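PDB 4DXK: mandelate racemase / muconate lactonizing enzyme family protein, which probably acts as a lyase or racemase of the mandelate racemase subgroup of the enolase superfamily, its exact substrate not established. Local coordinates for residues Glu26-Leu31 with Gly96-Gln101; Ala50-Gly55 with Gln66-Tyr71. All blocks are in the same frame, centred on the assembly; numbering follows the deposited sequence.

Overall arrangement
Both contacts belong to the N-terminal capping domain of an enolase-superfamily subunit. Interaction 1 sets the loop just ahead of strand 30-35 against the C-terminal end of helix 79-99. Interaction 2 brings the C-terminal ends of helices 38-53 and 61-68 together. Both segments of interaction 2 fall in the chain between those of interaction 1. The two contacts do not touch: their centres are about 20 Å apart and their nearest atoms about 11 Å. Helix 79-99 serves both: Lys97 and Ala98 near its end make interaction 1, and its Phe87 packs on Val53 and Leu68 of interaction 2. Beyond the touching residues, Tyr71 OH hydrogen-bonds to the sodium ligand Glu268 of a neighbouring subunit.

Interaction 1: residues Glu26-Leu31 with Gly96-Gln101; sequences EGITGL and GKATNQ
In the N-terminal alpha/beta domain, the antiparallel sheet packs against helices, and Ile28 and Thr29, just ahead of strand 30-35, meet Lys97 and Ala98 at the C-terminal end of helix 79-99. Ile28 sends its two branches to different residues. Ile28 CG2 lies against the aliphatic part of Lys97, 3.7 Å from Lys97 CB, and also touches Lys97 CD. The other branch ends in Ile28 CD1, which reaches Ala98 and sits 4.1 Å from Ala98 CB. With chi1 at -59°, CG2 stands anti to the backbone N and CG1 anti to the carbonyl carbon, which aims them at Lys97 and Ala98. The side chains of Ile28 and Lys97 run past each other in opposite directions.

Lys97 is extended from CG to its amino group, with chi2 to chi4 all near 180°. This shape carries NZ past the Ile28 methyl to the backbone beyond it. The helix itself ends at a Schellman motif, where Asn100 takes a positive phi and Gln101 N bonds to Gly96 O at 2.9 Å. Around the amino group, Asp93 and Glu379 form long, weak ion pairs with NZ. Asp93 also accepts a hydrogen bond from Leu31 N, a second tie between this helix and the strand. A water lies between Lys97 and the strand approach, accepting from Thr29 N at 2.9 Å and from Lys97 NZ at 3.0 Å. Lys97 thus reaches the Thr29 amide through the water and the carbonyl directly. The direct bond, Lys97 NZ to Thr29 O, is 2.8 Å long, with a C=O...N angle of 163°.

Interaction 2: residues Ala50-Gly55 with Gln66-Tyr71; sequences APRVIG and QDLVGY
Apolar contact between Leu68 and the pair Arg52 and Val53 joins the two segments, with no hydrogen bond between them. One methyl, Leu68 CD2, does the touching. Leu68 CD2 lies 4.1 Å from Arg52 CD and 4.2 Å from Val53 CG1. The Arg52 chain, extended from CG to NE, passes obliquely across the end of Leu68. Arg52 CD also comes loosely near the backbone, 4.4 Å from Asp67 O. This is where two helices of the capping domain, 38-53 and 61-68, end next to each other. Phe87 of helix 79-99 packs on both Val53 and Leu68, and strand 3-11 meets Val53 through Ile3 and Leu6.

The polar bonds run within a segment or to residues beyond the two. Ala50 O accepts from both Val53 N, at 3.2 Å, and Ile54 N, at 3.1 Å, in the last turn of helix 38-53. The Arg52 guanidinium turns back to its own helix, where NH1 bonds to Tyr48 O and the group makes a cation-pi contact with the Tyr48 ring. Asp67 divides its carboxylate: OD2 forms a salt bridge with Arg56, and OD1 forms another with Arg184 of a neighbouring subunit.

Interaction 1: residues Glu26-Leu31 with Gly96-Gln101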
ATOM      1  N   GLU A  26      -9.888  55.019  -1.204  0.53 13.12           N
ATOM      2  CA  GLU A  26     -10.877  55.361  -0.189  0.53 13.98           C
ATOM      3  C   GLU A  26     -10.197  55.824   1.106  0.53 12.52           C
ATOM      4  O   GLU A  26     -10.861  56.243   2.055  0.53 13.15           O
ATOM      5  CB  GLU A  26     -11.779  54.152   0.078  0.53 17.99           C
ATOM      6  CG  GLU A  26     -13.007  54.433   0.935  0.53 19.05           C
ATOM      7  CD  GLU A  26     -14.096  53.394   0.747  0.53 29.04           C
ATOM      8  OE1 GLU A  26     -14.837  53.126   1.716  0.53 33.45           O
ATOM      9  OE2 GLU A  26     -14.216  52.859  -0.374  0.53 28.33           O
ATOM     10  N   GLY A  27      -8.871  55.747   1.144  1.00 11.29           N
ATOM     11  CA  GLY A  27      -8.122  56.140   2.331  1.00 10.77           C
ATOM     12  C   GLY A  27      -8.068  55.088   3.425  1.00  9.92           C
ATOM     13  O   GLY A  27      -7.595  55.346   4.535  1.00 11.46           O
ATOM     14  N   ILE A  28      -8.554  53.889   3.114  1.00  9.31           N
ATOM     15  CA  ILE A  28      -8.426  52.756   4.021  1.00 10.61           C
ATOM     16  C   ILE A  28      -7.074  52.105   3.781  1.00  9.22           C
ATOM     17  O   ILE A  28      -6.800  51.624   2.679  1.00 10.60           O
ATOM     18  CB  ILE A  28      -9.535  51.723   3.809  1.00 10.78           C
ATOM     19  CG1 ILE A  28     -10.906  52.365   4.019  1.00 11.80           C
ATOM     20  CG2 ILE A  28      -9.353  50.547   4.768  1.00 12.68           C
ATOM     21  CD1 ILE A  28     -12.066  51.397   3.792  1.00 15.14           C
ATOM     22  N   THR A  29      -6.234  52.099   4.809  1.00  9.42           N
ATOM     23  CA  THR A  29      -4.901  51.526   4.690  1.00  9.96           C
ATOM     24  C   THR A  29      -4.813  50.225   5.472  1.00 10.69           C
ATOM     25  O   THR A  29      -5.072  50.197   6.676  1.00 14.46           O
ATOM     26  CB  THR A  29      -3.829  52.489   5.210  1.00 11.86           C
ATOM     27  OG1 THR A  29      -3.895  53.709   4.462  1.00 13.06           O
ATOM     28  CG2 THR A  29      -2.436  51.899   5.053  1.00 13.16           C
ATOM     29  N   GLY A  30      -4.456  49.140   4.793  1.00  8.09           N
ATOM     30  CA  GLY A  30      -4.305  47.857   5.453  1.00  8.86           C
ATOM     31  C   GLY A  30      -2.874  47.641   5.904  1.00  8.05           C
ATOM     32  O   GLY A  30      -1.927  48.022   5.209  1.00  9.70           O
ATOM     33  N   LEU A  31      -2.724  47.023   7.073  1.00  8.78           N
ATOM     34  CA  LEU A  31      -1.413  46.727   7.637  1.00  9.29           C
ATOM     35  C   LEU A  31      -1.131  45.233   7.652  1.00  7.73           C
ATOM     36  O   LEU A  31      -1.941  44.443   8.152  1.00  9.09           O
ATOM     37  CB  LEU A  31      -1.336  47.282   9.061  1.00 10.14           C
ATOM     38  CG  LEU A  31      -0.080  46.982   9.882  1.00  8.96           C
ATOM     39  CD1 LEU A  31       1.175  47.559   9.244  1.00 10.58           C
ATOM     40  CD2 LEU A  31      -0.263  47.517  11.296  1.00 10.95           C
ATOM     41  N   GLY A  96     -11.827  44.225   6.787  1.00  7.86           N
ATOM     42  CA  GLY A  96     -12.424  44.492   8.086  1.00  9.41           C
ATOM     43  C   GLY A  96     -12.801  45.952   8.279  1.00  8.53           C
ATOM     44  O   GLY A  96     -13.903  46.281   8.728  1.00  9.18           O
ATOM     45  N   LYS A  97     -11.892  46.848   7.927  1.00  8.77           N
ATOM     46  CA  LYS A  97     -12.201  48.268   8.027  1.00  9.57           C
ATOM     47  C   LYS A  97     -13.360  48.670   7.116  1.00  9.91           C
ATOM     48  O   LYS A  97     -14.203  49.487   7.507  1.00 11.91           O
ATOM     49  CB  LYS A  97     -10.969  49.111   7.733  1.00 10.72           C
ATOM     50  CG  LYS A  97      -9.904  48.971   8.787  1.00 11.33           C
ATOM     51  CD  LYS A  97      -8.705  49.833   8.444  1.00 14.76           C
ATOM     52  CE  LYS A  97      -7.556  49.553   9.378  1.00 13.06           C
ATOM     53  NZ  LYS A  97      -6.400  50.447   9.132  1.00 12.58           N
ATOM     54  N   ALA A  98     -13.413  48.116   5.909  1.00 10.36           N
ATOM     55  CA  ALA A  98     -14.468  48.461   4.951  1.00 10.79           C
ATOM     56  C   ALA A  98     -15.842  48.019   5.439  1.00 12.24           C
ATOM     57  O   ALA A  98     -16.860  48.625   5.091  1.00 14.87           O
ATOM     58  CB  ALA A  98     -14.175  47.843   3.590  1.00 13.24           C
ATOM     59  N   THR A  99     -15.874  46.953   6.231  1.00 11.15           N
ATOM     60  CA  THR A  99     -17.134  46.382   6.705  1.00 10.39           C
ATOM     61  C   THR A  99     -17.408  46.677   8.170  1.00 10.53           C
ATOM     62  O   THR A  99     -18.433  46.242   8.700  1.00 11.28           O
ATOM     63  CB  THR A  99     -17.166  44.854   6.525  1.00 11.92           C
ATOM     64  OG1 THR A  99     -16.059  44.252   7.218  1.00 10.51           O
ATOM     65  CG2 THR A  99     -17.111  44.488   5.047  1.00 13.42           C
ATOM     66  N   ASN A 100     -16.494  47.394   8.819  1.00 10.37           N
ATOM     67  CA  ASN A 100     -16.566  47.636  10.258  1.00 10.60           C
ATOM     68  C   ASN A 100     -16.654  46.339  11.065  1.00 10.76           C
ATOM     69  O   ASN A 100     -17.403  46.255  12.045  1.00 12.93           O
ATOM     70  CB  ASN A 100     -17.718  48.584  10.603  1.00 13.39           C
ATOM     71  CG  ASN A 100     -17.574  49.187  11.978  1.00 16.72           C
ATOM     72  OD1 ASN A 100     -16.466  49.389  12.463  1.00 18.42           O
ATOM     73  ND2 ASN A 100     -18.699  49.472  12.621  1.00 22.52           N
ATOM     74  N   GLN A 101     -15.877  45.335  10.661  1.00  9.39           N
ATOM     75  CA  GLN A 101     -15.872  44.036  11.333  1.00  9.98           C
ATOM     76  C   GLN A 101     -14.464  43.608  11.695  1.00  8.88           C
ATOM     77  O   GLN A 101     -13.529  43.803  10.914  1.00  9.53           O
ATOM     78  CB  GLN A 101     -16.483  42.962  10.429  1.00 11.92           C
ATOM     79  CG  GLN A 101     -17.972  43.153  10.181  1.00 13.31           C
ATOM     80  CD  GLN A 101     -18.804  42.987  11.440  1.00 13.08           C
ATOM     81  OE1 GLN A 101     -18.412  42.306  12.381  1.00 14.66           O
ATOM     82  NE2 GLN A 101     -19.967  43.639  11.470  1.00 17.45           N
TER
HETATM   83  O   HOH W   1      -7.088  52.907   7.510  1.00 15.92           O

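Interaction 2: residues Ala50-Gly55 with Gln66-Tyr71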
ATOM      1  N   ALA A  50       3.890  45.087  -6.407  1.00  8.98           N
ATOM      2  CA  ALA A  50       3.397  46.406  -6.808  1.00 10.48           C
ATOM      3  C   ALA A  50       2.868  46.498  -8.250  1.00 10.92           C
ATOM      4  O   ALA A  50       1.738  46.942  -8.448  1.00 11.32           O
ATOM      5  CB  ALA A  50       4.446  47.472  -6.536  1.00 12.45           C
ATOM      6  N   PRO A  51       3.653  46.062  -9.257  1.00 10.65           N
ATOM      7  CA  PRO A  51       3.106  46.207 -10.614  1.00 11.69           C
ATOM      8  C   PRO A  51       1.866  45.348 -10.858  1.00 11.68           C
ATOM      9  O   PRO A  51       1.095  45.652 -11.775  1.00 14.23           O
ATOM     10  CB  PRO A  51       4.264  45.765 -11.520  1.00 14.96           C
ATOM     11  CG  PRO A  51       5.151  44.946 -10.649  1.00 19.36           C
ATOM     12  CD  PRO A  51       5.032  45.539  -9.274  1.00 12.98           C
ATOM     13  N   ARG A  52       1.664  44.305 -10.056  1.00 10.54           N
ATOM     14  CA  ARG A  52       0.513  43.433 -10.222  1.00 11.38           C
ATOM     15  C   ARG A  52      -0.726  43.877  -9.455  1.00 13.71           C
ATOM     16  O   ARG A  52      -1.829  43.407  -9.741  1.00 15.93           O
ATOM     17  CB  ARG A  52       0.868  42.007  -9.815  1.00 12.95           C
ATOM     18  CG  ARG A  52       1.777  41.338 -10.814  1.00 12.39           C
ATOM     19  CD  ARG A  52       2.342  40.029 -10.297  1.00 13.82           C
ATOM     20  NE  ARG A  52       3.110  39.350 -11.338  1.00 16.62           N
ATOM     21  CZ  ARG A  52       4.330  39.705 -11.721  1.00 17.35           C
ATOM     22  NH1 ARG A  52       4.948  40.726 -11.144  1.00 18.60           N
ATOM     23  NH2 ARG A  52       4.945  39.028 -12.686  1.00 22.30           N
ATOM     24  N   VAL A  53      -0.568  44.761  -8.472  1.00 10.46           N
ATOM     25  CA  VAL A  53      -1.714  45.079  -7.616  1.00 10.29           C
ATOM     26  C   VAL A  53      -2.145  46.546  -7.591  1.00 11.20           C
ATOM     27  O   VAL A  53      -3.268  46.835  -7.189  1.00 12.07           O
ATOM     28  CB  VAL A  53      -1.528  44.574  -6.166  1.00 11.17           C
ATOM     29  CG1 VAL A  53      -1.164  43.097  -6.159  1.00 10.79           C
ATOM     30  CG2 VAL A  53      -0.485  45.406  -5.430  1.00 11.10           C
ATOM     31  N   ILE A  54      -1.279  47.475  -7.982  1.00 11.49           N
ATOM     32  CA  ILE A  54      -1.711  48.869  -8.057  1.00 12.32           C
ATOM     33  C   ILE A  54      -2.854  48.963  -9.058  1.00 12.76           C
ATOM     34  O   ILE A  54      -2.744  48.463 -10.185  1.00 13.14           O
ATOM     35  CB  ILE A  54      -0.576  49.823  -8.488  1.00 14.14           C
ATOM     36  CG1 ILE A  54       0.577  49.780  -7.488  1.00 22.23           C
ATOM     37  CG2 ILE A  54      -1.101  51.255  -8.660  1.00 16.73           C
ATOM     38  CD1 ILE A  54       0.206  50.257  -6.112  1.00 19.60           C
ATOM     39  N   GLY A  55      -3.951  49.588  -8.638  1.00 10.85           N
ATOM     40  CA  GLY A  55      -5.121  49.727  -9.486  1.00 11.84           C
ATOM     41  C   GLY A  55      -6.151  48.627  -9.289  1.00 11.70           C
ATOM     42  O   GLY A  55      -7.260  48.722  -9.818  1.00 14.13           O
ATOM     43  N   GLN A  66      -4.337  34.192  -5.492  1.00  9.89           N
ATOM     44  CA  GLN A  66      -4.063  33.368  -6.663  1.00 10.31           C
ATOM     45  C   GLN A  66      -3.123  34.089  -7.626  1.00 10.69           C
ATOM     46  O   GLN A  66      -2.175  33.486  -8.158  1.00 11.90           O
ATOM     47  CB  GLN A  66      -5.385  33.044  -7.355  1.00 13.82           C
ATOM     48  CG  GLN A  66      -5.343  31.998  -8.466  1.00 17.41           C
ATOM     49  CD  GLN A  66      -6.722  31.805  -9.084  1.00 18.55           C
ATOM     50  OE1 GLN A  66      -7.673  32.502  -8.724  1.00 22.98           O
ATOM     51  NE2 GLN A  66      -6.833  30.868 -10.016  1.00 27.88           N
ATOM     52  N   ASP A  67      -3.369  35.375  -7.850  1.00 10.62           N
ATOM     53  CA  ASP A  67      -2.602  36.149  -8.822  1.00 11.93           C
ATOM     54  C   ASP A  67      -1.141  36.362  -8.421  1.00 12.05           C
ATOM     55  O   ASP A  67      -0.313  36.700  -9.275  1.00 13.38           O
ATOM     56  CB  ASP A  67      -3.269  37.505  -9.093  1.00 11.37           C
ATOM     57  CG  ASP A  67      -4.538  37.388  -9.919  1.00 14.21           C
ATOM     58  OD1 ASP A  67      -4.749  36.331 -10.536  1.00 16.18           O
ATOM     59  OD2 ASP A  67      -5.307  38.374  -9.960  1.00 14.74           O
ATOM     60  N   LEU A  68      -0.822  36.186  -7.138  1.00  9.38           N
ATOM     61  CA  LEU A  68       0.551  36.386  -6.666  1.00  9.55           C
ATOM     62  C   LEU A  68       1.347  35.088  -6.525  1.00  8.71           C
ATOM     63  O   LEU A  68       2.538  35.134  -6.222  1.00  9.26           O
ATOM     64  CB  LEU A  68       0.575  37.186  -5.357  1.00  9.59           C
ATOM     65  CG  LEU A  68       0.077  38.630  -5.473  1.00  9.12           C
ATOM     66  CD1 LEU A  68       0.140  39.303  -4.113  1.00 12.38           C
ATOM     67  CD2 LEU A  68       0.892  39.417  -6.500  1.00 10.92           C
ATOM     68  N   VAL A  69       0.709  33.937  -6.724  1.00  8.74           N
ATOM     69  CA  VAL A  69       1.451  32.678  -6.697  1.00  8.78           C
ATOM     70  C   VAL A  69       2.501  32.688  -7.808  1.00  9.21           C
ATOM     71  O   VAL A  69       2.192  32.963  -8.962  1.00  9.95           O
ATOM     72  CB  VAL A  69       0.529  31.462  -6.859  1.00  9.49           C
ATOM     73  CG1 VAL A  69       1.352  30.192  -6.985  1.00 11.41           C
ATOM     74  CG2 VAL A  69      -0.452  31.351  -5.678  1.00 10.88           C
ATOM     75  N   GLY A  70       3.745  32.403  -7.454  1.00  8.78           N
ATOM     76  CA  GLY A  70       4.829  32.482  -8.415  1.00  9.74           C
ATOM     77  C   GLY A  70       4.987  31.240  -9.262  1.00  8.11           C
ATOM     78  O   GLY A  70       4.641  30.137  -8.848  1.00  9.34           O
ATOM     79  N   TYR A  71       5.515  31.419 -10.464  1.00  9.11           N
ATOM     80  CA  TYR A  71       5.964  30.304 -11.277  1.00  8.40           C
ATOM     81  C   TYR A  71       7.060  29.533 -10.540  1.00  8.00           C
ATOM     82  O   TYR A  71       7.140  28.305 -10.615  1.00  8.47           O
ATOM     83  CB  TYR A  71       6.484  30.833 -12.615  1.00 10.49           C
ATOM     84  CG  TYR A  71       6.950  29.753 -13.543  1.00 10.32           C
ATOM     85  CD1 TYR A  71       6.040  28.888 -14.140  1.00 15.89           C
ATOM     86  CD2 TYR A  71       8.296  29.596 -13.832  1.00 10.80           C
ATOM     87  CE1 TYR A  71       6.463  27.897 -14.998  1.00 17.05           C
ATOM     88  CE2 TYR A  71       8.731  28.602 -14.695  1.00 13.08           C
ATOM     89  CZ  TYR A  71       7.805  27.755 -15.264  1.00 13.34           C
ATOM     90  OH  TYR A  71       8.219  26.766 -16.128  1.00 18.30           O
TER